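Local coordinates for GH3 beta-N-acetylglucosaminidase (Paenibacillaceae, PDB 6K5J), which probably removes terminal beta-linked N-acetylglucosamine residues from chitin-type oligosaccharides or related glycans, as a family 3 glycoside hydrolase, at residues 121-126 with 173-178; 179-184 with 225-230; 244-249 with 286-291; 262-267 with 292-297. One frame throughout, in Å; residues are numbered along the deposited sequence.

Contact 1 of 4, residues 121-126 with 173-178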
loop_
_atom_site.group_PDB
_atom_site.type_symbol
_atom_site.label_atom_id
_atom_site.label_comp_id
_atom_site.label_asym_id
_atom_site.label_seq_id
_atom_site.Cartn_x
_atom_site.Cartn_y
_atom_site.Cartn_z
ATOM N N ILE A 121 -11.674 4.683 4.283
ATOM C CA ILE A 121 -10.369 5.336 4.137
ATOM C C ILE A 121 -10.533 6.717 3.513
ATOM O O ILE A 121 -9.968 7.709 3.990
ATOM C CB ILE A 121 -9.411 4.473 3.294
ATOM C CG1 ILE A 121 -8.951 3.229 4.069
ATOM C CG2 ILE A 121 -8.183 5.315 2.868
ATOM C CD1 ILE A 121 -8.236 2.176 3.173
ATOM N N GLY A 122 -11.287 6.790 2.415
ATOM C CA GLY A 122 -11.392 8.044 1.685
ATOM C C GLY A 122 -12.153 9.110 2.452
ATOM O O GLY A 122 -11.818 10.295 2.385
ATOM N N SER A 123 -13.198 8.704 3.178
ATOM C CA SER A 123 -13.957 9.651 3.989
ATOM C C SER A 123 -13.076 10.262 5.058
ATOM O O SER A 123 -13.127 11.471 5.311
ATOM C CB SER A 123 -15.143 8.946 4.655
ATOM O OG SER A 123 -16.157 8.704 3.705
ATOM N N GLU A 124 -12.278 9.427 5.715
ATOM C CA GLU A 124 -11.412 9.924 6.769
ATOM C C GLU A 124 -10.275 10.765 6.193
ATOM O O GLU A 124 -9.929 11.811 6.754
ATOM C CB GLU A 124 -10.916 8.742 7.604
ATOM C CG GLU A 124 -12.107 7.966 8.221
ATOM C CD GLU A 124 -11.708 6.869 9.204
ATOM O OE1 GLU A 124 -10.533 6.469 9.207
ATOM O OE2 GLU A 124 -12.589 6.390 9.961
ATOM N N LEU A 125 -9.703 10.353 5.058
ATOM C CA LEU A 125 -8.654 11.167 4.448
ATOM C C LEU A 125 -9.185 12.547 4.082
ATOM O O LEU A 125 -8.543 13.568 4.361
ATOM C CB LEU A 125 -8.081 10.479 3.209
ATOM C CG LEU A 125 -7.223 9.221 3.393
ATOM C CD1 LEU A 125 -6.742 8.696 2.034
ATOM C CD2 LEU A 125 -6.045 9.469 4.331
ATOM N N ARG A 126 -10.358 12.596 3.446
ATOM C CA ARG A 126 -10.903 13.879 3.005
ATOM C C ARG A 126 -11.181 14.795 4.192
ATOM O O ARG A 126 -10.960 16.012 4.116
ATOM C CB ARG A 126 -12.170 13.658 2.179
ATOM C CG ARG A 126 -12.631 14.882 1.377
ATOM C CD ARG A 126 -11.554 15.356 0.399
ATOM N NE ARG A 126 -11.680 16.785 0.101
ATOM C CZ ARG A 126 -11.899 17.296 -1.111
ATOM N NH1 ARG A 126 -12.005 16.507 -2.170
ATOM N NH2 ARG A 126 -12.013 18.611 -1.264
ATOM N N GLN A 173 -13.222 7.617 -4.686
ATOM C CA GLN A 173 -13.639 8.815 -5.415
ATOM C C GLN A 173 -15.022 9.297 -4.983
ATOM O O GLN A 173 -15.273 10.505 -4.989
ATOM C CB GLN A 173 -13.551 8.558 -6.924
ATOM C CG GLN A 173 -12.073 8.482 -7.344
ATOM C CD GLN A 173 -11.806 8.112 -8.788
ATOM O OE1 GLN A 173 -10.646 8.068 -9.200
ATOM N NE2 GLN A 173 -12.853 7.848 -9.559
ATOM N N ASP A 174 -15.906 8.383 -4.561
ATOM C CA ASP A 174 -17.185 8.787 -3.976
ATOM C C ASP A 174 -16.980 9.646 -2.737
ATOM O O ASP A 174 -17.792 10.534 -2.453
ATOM C CB ASP A 174 -18.028 7.557 -3.611
ATOM C CG ASP A 174 -18.783 6.987 -4.796
ATOM O OD1 ASP A 174 -18.723 7.583 -5.887
ATOM O OD2 ASP A 174 -19.433 5.930 -4.638
ATOM N N ALA A 175 -15.900 9.409 -1.995
ATOM C CA ALA A 175 -15.594 10.175 -0.795
ATOM C C ALA A 175 -14.814 11.449 -1.091
ATOM O O ALA A 175 -14.430 12.156 -0.152
ATOM C CB ALA A 175 -14.810 9.313 0.199
ATOM N N GLY A 176 -14.579 11.766 -2.361
ATOM C CA GLY A 176 -13.862 12.971 -2.708
ATOM C C GLY A 176 -12.352 12.841 -2.717
ATOM O O GLY A 176 -11.658 13.855 -2.629
ATOM N N VAL A 177 -11.817 11.627 -2.825
ATOM C CA VAL A 177 -10.372 11.410 -2.868
ATOM C C VAL A 177 -10.029 10.803 -4.222
ATOM O O VAL A 177 -10.579 9.760 -4.598
ATOM C CB VAL A 177 -9.899 10.502 -1.721
ATOM C CG1 VAL A 177 -8.421 10.158 -1.884
ATOM C CG2 VAL A 177 -10.161 11.172 -0.378
ATOM N N ALA A 178 -9.135 11.462 -4.960
ATOM C CA ALA A 178 -8.681 10.917 -6.232
ATOM C C ALA A 178 -7.981 9.584 -6.014
ATOM O O ALA A 178 -7.049 9.489 -5.214
ATOM C CB ALA A 178 -7.730 11.901 -6.915
#
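Arg126 reaches across to the loop 175-177 along most of its length. CG stands anti to the backbone N (chi1 -165°) and the chain bends at chi2, which lays CB and CG each 3.6 Å from Ala175 O and brings CD over Gly176 O. The guanidinium then meets that carbonyl edge-on: NH1 donates to Gly176 O at 2.7 Å with 155° at the hydrogen, in both the guanidinium and the carbonyl plane, so a lone pair is used. NH1 also binds Arg340 O and NH2 binds Ala341 O, which together fix the rotation of the group. With an alanine here, Gly176 O would probably lose this donor and the carbonyls of Arg340 and Ala341 their common tether. Behind the arginine, Ala175 CB presses on the helix backbone, 3.4 Å from Ser123 N. Gly122 permits this, since a CB there would come within 3.1 Å of Ala175 CB. Val177 CG2, anti to its own carbonyl carbon, lies 3.3 Å from Gly122 O and also meets Leu125 CB. Gly176, at positive phi (86°), closes helix 158-174 in a Schellman motif, the helix-to-strand turn of a beta/alpha barrel.

Contact 2 of 4, residues 179-184 with 225-230. With NAG (2-acetamido-2-deoxy-beta-D-glucopyranose), chain B.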
loop_
_atom_site.group_PDB
_atom_site.type_symbol
_atom_site.label_atom_id
_atom_site.label_comp_id
_atom_site.label_asym_id
_atom_site.label_seq_id
_atom_site.Cartn_x
_atom_site.Cartn_y
_atom_site.Cartn_z
ATOM N N ALA A 179 -8.439 8.551 -6.712
ATOM C CA ALA A 179 -7.775 7.257 -6.668
ATOM C C ALA A 179 -6.644 7.209 -7.685
ATOM O O ALA A 179 -6.723 7.806 -8.763
ATOM C CB ALA A 179 -8.766 6.124 -6.949
ATOM N N THR A 180 -5.590 6.468 -7.338
ATOM C CA THR A 180 -4.419 6.294 -8.197
ATOM C C THR A 180 -4.143 4.799 -8.291
ATOM O O THR A 180 -3.502 4.232 -7.398
ATOM C CB THR A 180 -3.189 7.025 -7.653
ATOM O OG1 THR A 180 -3.514 8.376 -7.334
ATOM C CG2 THR A 180 -2.038 7.014 -8.697
ATOM N N VAL A 181 -4.605 4.152 -9.363
ATOM C CA VAL A 181 -4.328 2.726 -9.503
ATOM C C VAL A 181 -2.857 2.528 -9.851
ATOM O O VAL A 181 -2.271 3.308 -10.614
ATOM C CB VAL A 181 -5.270 2.083 -10.537
ATOM C CG1 VAL A 181 -6.691 2.094 -9.983
ATOM C CG2 VAL A 181 -5.208 2.806 -11.890
ATOM N N LYS A 182 -2.248 1.479 -9.288
ATOM C CA LYS A 182 -0.808 1.275 -9.402
ATOM C C LYS A 182 -0.531 -0.227 -9.366
ATOM O O LYS A 182 -1.361 -1.003 -8.892
ATOM C CB LYS A 182 -0.069 2.039 -8.281
ATOM C CG LYS A 182 -0.332 1.513 -6.846
ATOM C CD LYS A 182 0.321 2.449 -5.795
ATOM C CE LYS A 182 0.295 1.838 -4.377
ATOM N NZ LYS A 182 0.820 2.828 -3.357
ATOM N N HIS A 183 0.618 -0.662 -9.895
ATOM C CA HIS A 183 1.670 0.110 -10.544
ATOM C C HIS A 183 1.709 -0.301 -12.022
ATOM O O HIS A 183 2.161 -1.407 -12.352
ATOM C CB HIS A 183 3.037 -0.168 -9.894
ATOM C CG HIS A 183 3.080 0.053 -8.407
ATOM N ND1 HIS A 183 2.592 -0.864 -7.497
ATOM C CD2 HIS A 183 3.573 1.082 -7.675
ATOM C CE1 HIS A 183 2.785 -0.412 -6.270
ATOM N NE2 HIS A 183 3.376 0.769 -6.348
ATOM N N PHE A 184 1.252 0.588 -12.898
ATOM C CA PHE A 184 0.998 0.223 -14.290
ATOM C C PHE A 184 2.311 -0.041 -15.035
ATOM O O PHE A 184 3.268 0.723 -14.892
ATOM C CB PHE A 184 0.212 1.347 -14.979
ATOM C CG PHE A 184 -0.128 1.062 -16.418
ATOM C CD1 PHE A 184 0.738 1.435 -17.437
ATOM C CD2 PHE A 184 -1.319 0.435 -16.752
ATOM C CE1 PHE A 184 0.433 1.167 -18.771
ATOM C CE2 PHE A 184 -1.646 0.171 -18.083
ATOM C CZ PHE A 184 -0.766 0.532 -19.095
ATOM N N ASP A 225 -9.145 8.525 -11.533
ATOM C CA ASP A 225 -8.554 9.861 -11.555
ATOM C C ASP A 225 -7.084 9.841 -11.945
ATOM O O ASP A 225 -6.608 10.789 -12.576
ATOM C CB ASP A 225 -8.706 10.534 -10.190
ATOM C CG ASP A 225 -10.104 11.071 -9.955
ATOM O OD1 ASP A 225 -10.911 11.107 -10.914
ATOM O OD2 ASP A 225 -10.393 11.452 -8.810
ATOM N N ALA A 226 -6.346 8.795 -11.571
ATOM C CA ALA A 226 -4.912 8.780 -11.823
ATOM C C ALA A 226 -4.426 7.343 -11.930
ATOM O O ALA A 226 -5.064 6.409 -11.438
ATOM C CB ALA A 226 -4.143 9.550 -10.731
ATOM N N VAL A 227 -3.304 7.182 -12.639
ATOM C CA VAL A 227 -2.589 5.920 -12.798
ATOM C C VAL A 227 -1.122 6.184 -12.451
ATOM O O VAL A 227 -0.526 7.140 -12.963
ATOM C CB VAL A 227 -2.729 5.371 -14.237
ATOM C CG1 VAL A 227 -1.885 4.101 -14.451
ATOM C CG2 VAL A 227 -4.203 5.100 -14.585
ATOM N N MET A 228 -0.547 5.354 -11.575
ATOM C CA MET A 228 0.876 5.426 -11.254
ATOM C C MET A 228 1.632 4.314 -11.973
ATOM O O MET A 228 1.168 3.171 -12.035
ATOM C CB MET A 228 1.115 5.320 -9.740
ATOM C CG MET A 228 2.596 5.177 -9.345
ATOM S SD MET A 228 2.836 5.013 -7.553
ATOM C CE MET A 228 2.504 6.684 -7.001
ATOM N N THR A 229 2.811 4.645 -12.498
ATOM C CA THR A 229 3.591 3.688 -13.270
ATOM C C THR A 229 4.437 2.798 -12.358
ATOM O O THR A 229 4.591 3.057 -11.159
ATOM C CB THR A 229 4.500 4.418 -14.271
ATOM O OG1 THR A 229 5.481 5.172 -13.553
ATOM C CG2 THR A 229 3.699 5.358 -15.137
ATOM N N ALA A 230 5.000 1.739 -12.953
ATOM C CA ALA A 230 5.961 0.852 -12.306
ATOM C C ALA A 230 7.356 1.052 -12.891
ATOM O O ALA A 230 7.512 1.162 -14.113
ATOM C CB ALA A 230 5.555 -0.612 -12.489
HETATM C C1 NAG B . 7.075 3.717 -3.966
HETATM C C2 NAG B . 5.965 2.636 -3.988
HETATM C C3 NAG B . 4.588 3.253 -4.292
HETATM C C4 NAG B . 4.322 4.478 -3.427
HETATM C C5 NAG B . 5.468 5.461 -3.592
HETATM C C6 NAG B . 5.315 6.724 -2.773
HETATM C C7 NAG B . 6.246 0.302 -4.744
HETATM C C8 NAG B . 6.593 -0.584 -5.910
HETATM N N2 NAG B . 6.288 1.617 -4.978
HETATM O O1 NAG B . 8.212 3.153 -3.405
HETATM O O3 NAG B . 3.563 2.287 -4.076
HETATM O O4 NAG B . 3.100 5.096 -3.810
HETATM O O5 NAG B . 6.670 4.823 -3.150
HETATM O O6 NAG B . 5.469 6.464 -1.384
HETATM O O7 NAG B . 5.921 -0.157 -3.650
#
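His183 can be followed outward from Ala230, whose CB touches His183 CB at 3.6 Å. Beyond CB the imidazole stands with one face on Lys182 CG, 3.7 Å from the plane and over its centre, while the sugar's acetamide methyl C8 lies over the opposite face, offset toward the rim. ND1 bonds Asp139 OD2; CE1 passes C8 of the sugar; CD2 is 4.0 Å from Met228 SD, which approaches the ring obliquely; and NE2 shares a 2.7 Å hydrogen bond with O3 of the N-acetylglucosamine. A leucine in its place would probably leave O3 without this partner and Asp139 without its imidazole mate. Lys182, extended beyond CG, donates from NZ to the same O3 at 2.9 Å, and NZ also meets Glu85 and Phe134 O. The backbones pair in parallel, with Met228 N to Val181 O at 2.8 Å and Phe184 N to Met228 O at 2.7 Å. A beta bulge, beside a cis peptide before His183, shifts the register by one. Lys182 and His183 thus meet the sugar at the strand's C-terminal end, as at a TIM-barrel active site. Strand 226-229 lies between strands 178-184 and 264-266; helix 158-174 covers Val181, and helix 249-258 covers Val227 and Phe184.

Contact 3 of 4, residues 244-249 with 286-291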
loop_
_atom_site.group_PDB
_atom_site.type_symbol
_atom_site.label_atom_id
_atom_site.label_comp_id
_atom_site.label_asym_id
_atom_site.label_seq_id
_atom_site.Cartn_x
_atom_site.Cartn_y
_atom_site.Cartn_z
ATOM N N ALA A 244 8.877 1.112 -17.377
ATOM C CA ALA A 244 7.609 1.671 -17.841
ATOM C C ALA A 244 7.516 3.165 -17.549
ATOM O O ALA A 244 7.007 3.933 -18.368
ATOM C CB ALA A 244 6.438 0.932 -17.189
ATOM N N THR A 245 8.016 3.591 -16.383
ATOM C CA THR A 245 7.999 5.001 -16.002
ATOM C C THR A 245 8.661 5.897 -17.039
ATOM O O THR A 245 8.256 7.052 -17.207
ATOM C CB THR A 245 8.710 5.170 -14.657
ATOM O OG1 THR A 245 8.049 4.361 -13.680
ATOM C CG2 THR A 245 8.701 6.631 -14.196
ATOM N N LEU A 246 9.688 5.400 -17.726
ATOM C CA LEU A 246 10.461 6.188 -18.677
ATOM C C LEU A 246 10.239 5.768 -20.127
ATOM O O LEU A 246 11.014 6.169 -21.001
ATOM C CB LEU A 246 11.954 6.101 -18.331
ATOM C CG LEU A 246 12.305 6.425 -16.876
ATOM C CD1 LEU A 246 13.817 6.431 -16.650
ATOM C CD2 LEU A 246 11.697 7.765 -16.443
ATOM N N SER A 247 9.203 4.986 -20.411
ATOM C CA SER A 247 8.999 4.389 -21.728
ATOM C C SER A 247 7.808 5.025 -22.430
ATOM O O SER A 247 6.663 4.876 -21.981
ATOM C CB SER A 247 8.767 2.887 -21.602
ATOM O OG SER A 247 8.216 2.376 -22.798
ATOM N N SER A 248 8.064 5.711 -23.552
ATOM C CA SER A 248 6.933 6.209 -24.329
ATOM C C SER A 248 6.097 5.060 -24.881
ATOM O O SER A 248 4.882 5.206 -25.032
ATOM C CB SER A 248 7.418 7.142 -25.449
ATOM O OG SER A 248 8.388 6.507 -26.260
ATOM N N ASN A 249 6.714 3.902 -25.145
ATOM C CA ASN A 249 5.942 2.740 -25.595
ATOM C C ASN A 249 4.894 2.329 -24.571
ATOM O O ASN A 249 3.756 1.996 -24.933
ATOM C CB ASN A 249 6.866 1.560 -25.885
ATOM C CG ASN A 249 7.457 1.619 -27.277
ATOM O OD1 ASN A 249 7.487 2.678 -27.898
ATOM N ND2 ASN A 249 7.940 0.488 -27.765
ATOM N N VAL A 286 12.735 14.443 -16.597
ATOM C CA VAL A 286 12.580 14.847 -17.994
ATOM C C VAL A 286 12.108 13.669 -18.832
ATOM O O VAL A 286 11.178 13.786 -19.637
ATOM C CB VAL A 286 13.904 15.428 -18.530
ATOM C CG1 VAL A 286 13.803 15.719 -20.030
ATOM C CG2 VAL A 286 14.279 16.676 -17.756
ATOM N N GLN A 287 12.739 12.510 -18.652
ATOM C CA GLN A 287 12.386 11.357 -19.469
ATOM C C GLN A 287 10.986 10.845 -19.157
ATOM O O GLN A 287 10.304 10.329 -20.053
ATOM C CB GLN A 287 13.414 10.249 -19.279
ATOM C CG GLN A 287 14.637 10.414 -20.159
ATOM C CD GLN A 287 15.707 9.400 -19.848
ATOM O OE1 GLN A 287 16.755 9.734 -19.293
ATOM N NE2 GLN A 287 15.452 8.152 -20.200
ATOM N N ALA A 288 10.539 10.984 -17.904
ATOM C CA ALA A 288 9.175 10.589 -17.555
ATOM C C ALA A 288 8.140 11.457 -18.265
ATOM O O ALA A 288 7.133 10.946 -18.773
ATOM C CB ALA A 288 8.986 10.662 -16.040
ATOM N N VAL A 289 8.350 12.769 -18.296
ATOM C CA VAL A 289 7.420 13.627 -19.028
ATOM C C VAL A 289 7.453 13.282 -20.512
ATOM O O VAL A 289 6.409 13.156 -21.160
ATOM C CB VAL A 289 7.743 15.114 -18.786
ATOM C CG1 VAL A 289 6.944 15.984 -19.756
ATOM C CG2 VAL A 289 7.441 15.498 -17.326
ATOM N N GLU A 290 8.654 13.077 -21.062
ATOM C CA GLU A 290 8.754 12.719 -22.477
ATOM C C GLU A 290 8.027 11.412 -22.767
ATOM O O GLU A 290 7.423 11.253 -23.832
ATOM C CB GLU A 290 10.221 12.621 -22.886
ATOM C CG GLU A 290 10.923 13.974 -22.956
ATOM C CD GLU A 290 12.369 13.842 -23.415
ATOM O OE1 GLU A 290 13.120 13.076 -22.771
ATOM O OE2 GLU A 290 12.746 14.479 -24.423
ATOM N N ALA A 291 8.063 10.469 -21.825
ATOM C CA ALA A 291 7.380 9.196 -22.023
ATOM C C ALA A 291 5.864 9.324 -21.954
ATOM O O ALA A 291 5.165 8.466 -22.504
ATOM C CB ALA A 291 7.869 8.168 -20.992
HETATM O O HOH W 1 11.545 9.262 -22.232
#
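Apolar packing dominates where Ala291 meets the backbone of Leu246 and Ser247: its CB lies 3.5 Å from Leu246 C and equally near Ser247 C, a methyl set against the two successive carbonyl carbons. Leu246 supplies the second apolar patch. Its CG is anti to the carbonyl carbon (chi1 -52°) and chi2 is extended, which sends CD2 onto the helix at 3.7 Å from Ala288 N, 4.0 Å from Ala288 CB and 4.1 Å from Gln287 CB. Weaker polar contacts follow. Ser248 CA points its hydrogen at Ala291 O, with 3.4 Å between the heavy atoms and 167° at the hydrogen, a nearly straight CA-H...O contact at the last residue of the helix. No direct hydrogen bond joins the two segments; a water takes that role, donating to Gln287 O at 2.7 Å and, weakly, to Leu246 O. Thr245 O, facing Ala288 CA, is buried here with no polar partner in the model. Among its neighbours, the loop 244-249 leads into helix 249-258, Ser247 OG capping Val250 N while also bonding Glu238. Helix 281-291 therefore packs on the N-terminal approach to helix 249-258, with Ala291 touching Ile251 of that helix and Ala288 touching Ile296 of strand 296-298.

Contact 4 of 4, residues 262-267 with 292-297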
loop_
_atom_site.group_PDB
_atom_site.type_symbol
_atom_site.label_atom_id
_atom_site.label_comp_id
_atom_site.label_asym_id
_atom_site.label_seq_id
_atom_site.Cartn_x
_atom_site.Cartn_y
_atom_site.Cartn_z
ATOM N N ASP A 262 -6.699 9.357 -20.758
ATOM C CA ASP A 262 -6.346 10.769 -20.822
ATOM C C ASP A 262 -6.321 11.416 -19.441
ATOM O O ASP A 262 -6.302 12.647 -19.338
ATOM C CB ASP A 262 -7.304 11.519 -21.760
ATOM C CG ASP A 262 -6.800 12.926 -22.131
ATOM O OD1 ASP A 262 -5.574 13.114 -22.329
ATOM O OD2 ASP A 262 -7.640 13.849 -22.216
ATOM N N GLY A 263 -6.309 10.617 -18.377
ATOM C CA GLY A 263 -6.230 11.144 -17.033
ATOM C C GLY A 263 -4.794 11.398 -16.609
ATOM O O GLY A 263 -3.856 11.390 -17.409
ATOM N N VAL A 264 -4.628 11.593 -15.306
ATOM C CA VAL A 264 -3.334 11.962 -14.743
ATOM C C VAL A 264 -2.475 10.714 -14.604
ATOM O O VAL A 264 -2.902 9.715 -14.017
ATOM C CB VAL A 264 -3.514 12.665 -13.389
ATOM C CG1 VAL A 264 -2.167 12.783 -12.661
ATOM C CG2 VAL A 264 -4.182 14.042 -13.574
ATOM N N VAL A 265 -1.249 10.773 -15.112
ATOM C CA VAL A 265 -0.298 9.680 -14.969
ATOM C C VAL A 265 0.813 10.144 -14.039
ATOM O O VAL A 265 1.461 11.169 -14.293
ATOM C CB VAL A 265 0.239 9.220 -16.329
ATOM C CG1 VAL A 265 1.386 8.242 -16.141
ATOM C CG2 VAL A 265 -0.893 8.553 -17.109
ATOM N N VAL A 266 1.014 9.402 -12.947
ATOM C CA VAL A 266 2.003 9.727 -11.919
ATOM C C VAL A 266 3.169 8.756 -12.027
ATOM O O VAL A 266 2.965 7.553 -12.198
ATOM C CB VAL A 266 1.390 9.640 -10.507
ATOM C CG1 VAL A 266 2.361 10.221 -9.472
ATOM C CG2 VAL A 266 0.016 10.335 -10.455
ATOM N N THR A 267 4.388 9.266 -11.897
ATOM C CA THR A 267 5.510 8.347 -11.756
ATOM C C THR A 267 5.468 7.701 -10.381
ATOM O O THR A 267 5.045 8.309 -9.399
ATOM C CB THR A 267 6.856 9.053 -11.933
ATOM O OG1 THR A 267 7.147 9.862 -10.779
ATOM C CG2 THR A 267 6.864 9.917 -13.187
ATOM N N GLY A 292 5.341 10.358 -21.287
ATOM C CA GLY A 292 3.907 10.561 -21.217
ATOM C C GLY A 292 3.341 10.865 -19.840
ATOM O O GLY A 292 2.136 11.094 -19.715
ATOM N N ALA A 293 4.181 10.878 -18.802
ATOM C CA ALA A 293 3.698 11.139 -17.449
ATOM C C ALA A 293 3.352 12.613 -17.255
ATOM O O ALA A 293 3.926 13.503 -17.890
ATOM C CB ALA A 293 4.744 10.722 -16.407
ATOM N N ASP A 294 2.416 12.867 -16.337
ATOM C CA ASP A 294 2.018 14.226 -15.980
ATOM C C ASP A 294 2.596 14.695 -14.666
ATOM O O ASP A 294 2.861 15.894 -14.509
ATOM C CB ASP A 294 0.494 14.330 -15.853
ATOM C CG ASP A 294 -0.216 13.820 -17.067
ATOM O OD1 ASP A 294 0.062 14.351 -18.161
ATOM O OD2 ASP A 294 -1.031 12.885 -16.923
ATOM N N LEU A 295 2.729 13.797 -13.695
ATOM C CA LEU A 295 3.045 14.186 -12.331
ATOM C C LEU A 295 4.274 13.411 -11.883
ATOM O O LEU A 295 4.250 12.175 -11.835
ATOM C CB LEU A 295 1.862 13.933 -11.392
ATOM C CG LEU A 295 1.995 14.503 -9.978
ATOM C CD1 LEU A 295 2.216 16.031 -9.989
ATOM C CD2 LEU A 295 0.759 14.149 -9.142
ATOM N N ILE A 296 5.328 14.147 -11.550
ATOM C CA ILE A 296 6.630 13.607 -11.164
ATOM C C ILE A 296 6.678 13.536 -9.644
ATOM O O ILE A 296 6.606 14.566 -8.967
ATOM C CB ILE A 296 7.766 14.503 -11.691
ATOM C CG1 ILE A 296 7.735 14.620 -13.217
ATOM C CG2 ILE A 296 9.120 14.060 -11.141
ATOM C CD1 ILE A 296 7.473 13.351 -13.962
ATOM N N LEU A 297 6.808 12.333 -9.096
ATOM C CA LEU A 297 6.792 12.137 -7.651
ATOM C C LEU A 297 8.228 12.083 -7.128
ATOM O O LEU A 297 9.017 11.226 -7.550
ATOM C CB LEU A 297 6.038 10.858 -7.295
ATOM C CG LEU A 297 5.938 10.505 -5.812
ATOM C CD1 LEU A 297 5.248 11.625 -5.017
ATOM C CD2 LEU A 297 5.197 9.189 -5.645
#
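Asp294 and Val265 hold the dense half of this contact. Asp294 OD2 accepts from Val265 N at 2.8 Å, met on the anti side of the carboxylate and 21° out of its plane; CG lies anti to the carbonyl carbon, beside the backbone N, which turns the carboxylate back onto the strand. In return Val265 O takes two donors, Asp294 N at 2.8 Å and Leu295 N at 3.0 Å, so this carbonyl is gripped twice. The next link is the strand bond from Thr267 N to Leu295 O at 2.9 Å. Around these bonds the methyls close in: Thr267 CG2 meets Ile296 CD1 at 3.6 Å and also Ala293 CB, while the side chains of Val266 and Leu295 lie side by side, pointing the same way, and touch through CG2 and CD2. The other end is looser and nearer solvent. Gly263, partly exposed, approaches with its O 3.2 Å from Asp294 OD2, two acceptors that do not bond each other; Arg256 binds both, which probably offsets their repulsion. Asp294 OD1 turns instead to Ser329 and Arg332, the latter also pairing with exposed Asp262. Gly292, buried and at positive phi (133°), ends helix 281-291 in a Schellman motif. Strand 264-266, helix 281-291 and strand 296-298 form a beta-alpha-beta unit, and the single Val266-Leu295 bridge joins neighbouring strands of the TIM-type barrel.

Overall arrangement
All four contacts belong to the TIM-type barrel of the family 3 N-terminal domain. Contacts 2 and 4, with centres about 9 Å apart, are successive strand pairings: Val227 N bonds Val264 O at 2.9 Å and Val227 O accepts from Val266 N at 2.7 Å. Contact 3 backs this wall, about 10 Å centre to centre from contact 4, with Ala288 CB on Thr267 CG2, and its Thr245 OG1 bonds Thr229 OG1 of contact 2 at 2.7 Å. Contact 1 feeds into contact 2 through Gln173 OE1 and Asp225 N. Only contact 2 hydrogen-bonds the sugar; the side chain of Leu297 in contact 4 is about 4 Å from the bound NAG, and the side chain of Leu125 in contact 1 is about 12 Å from the bound NAG.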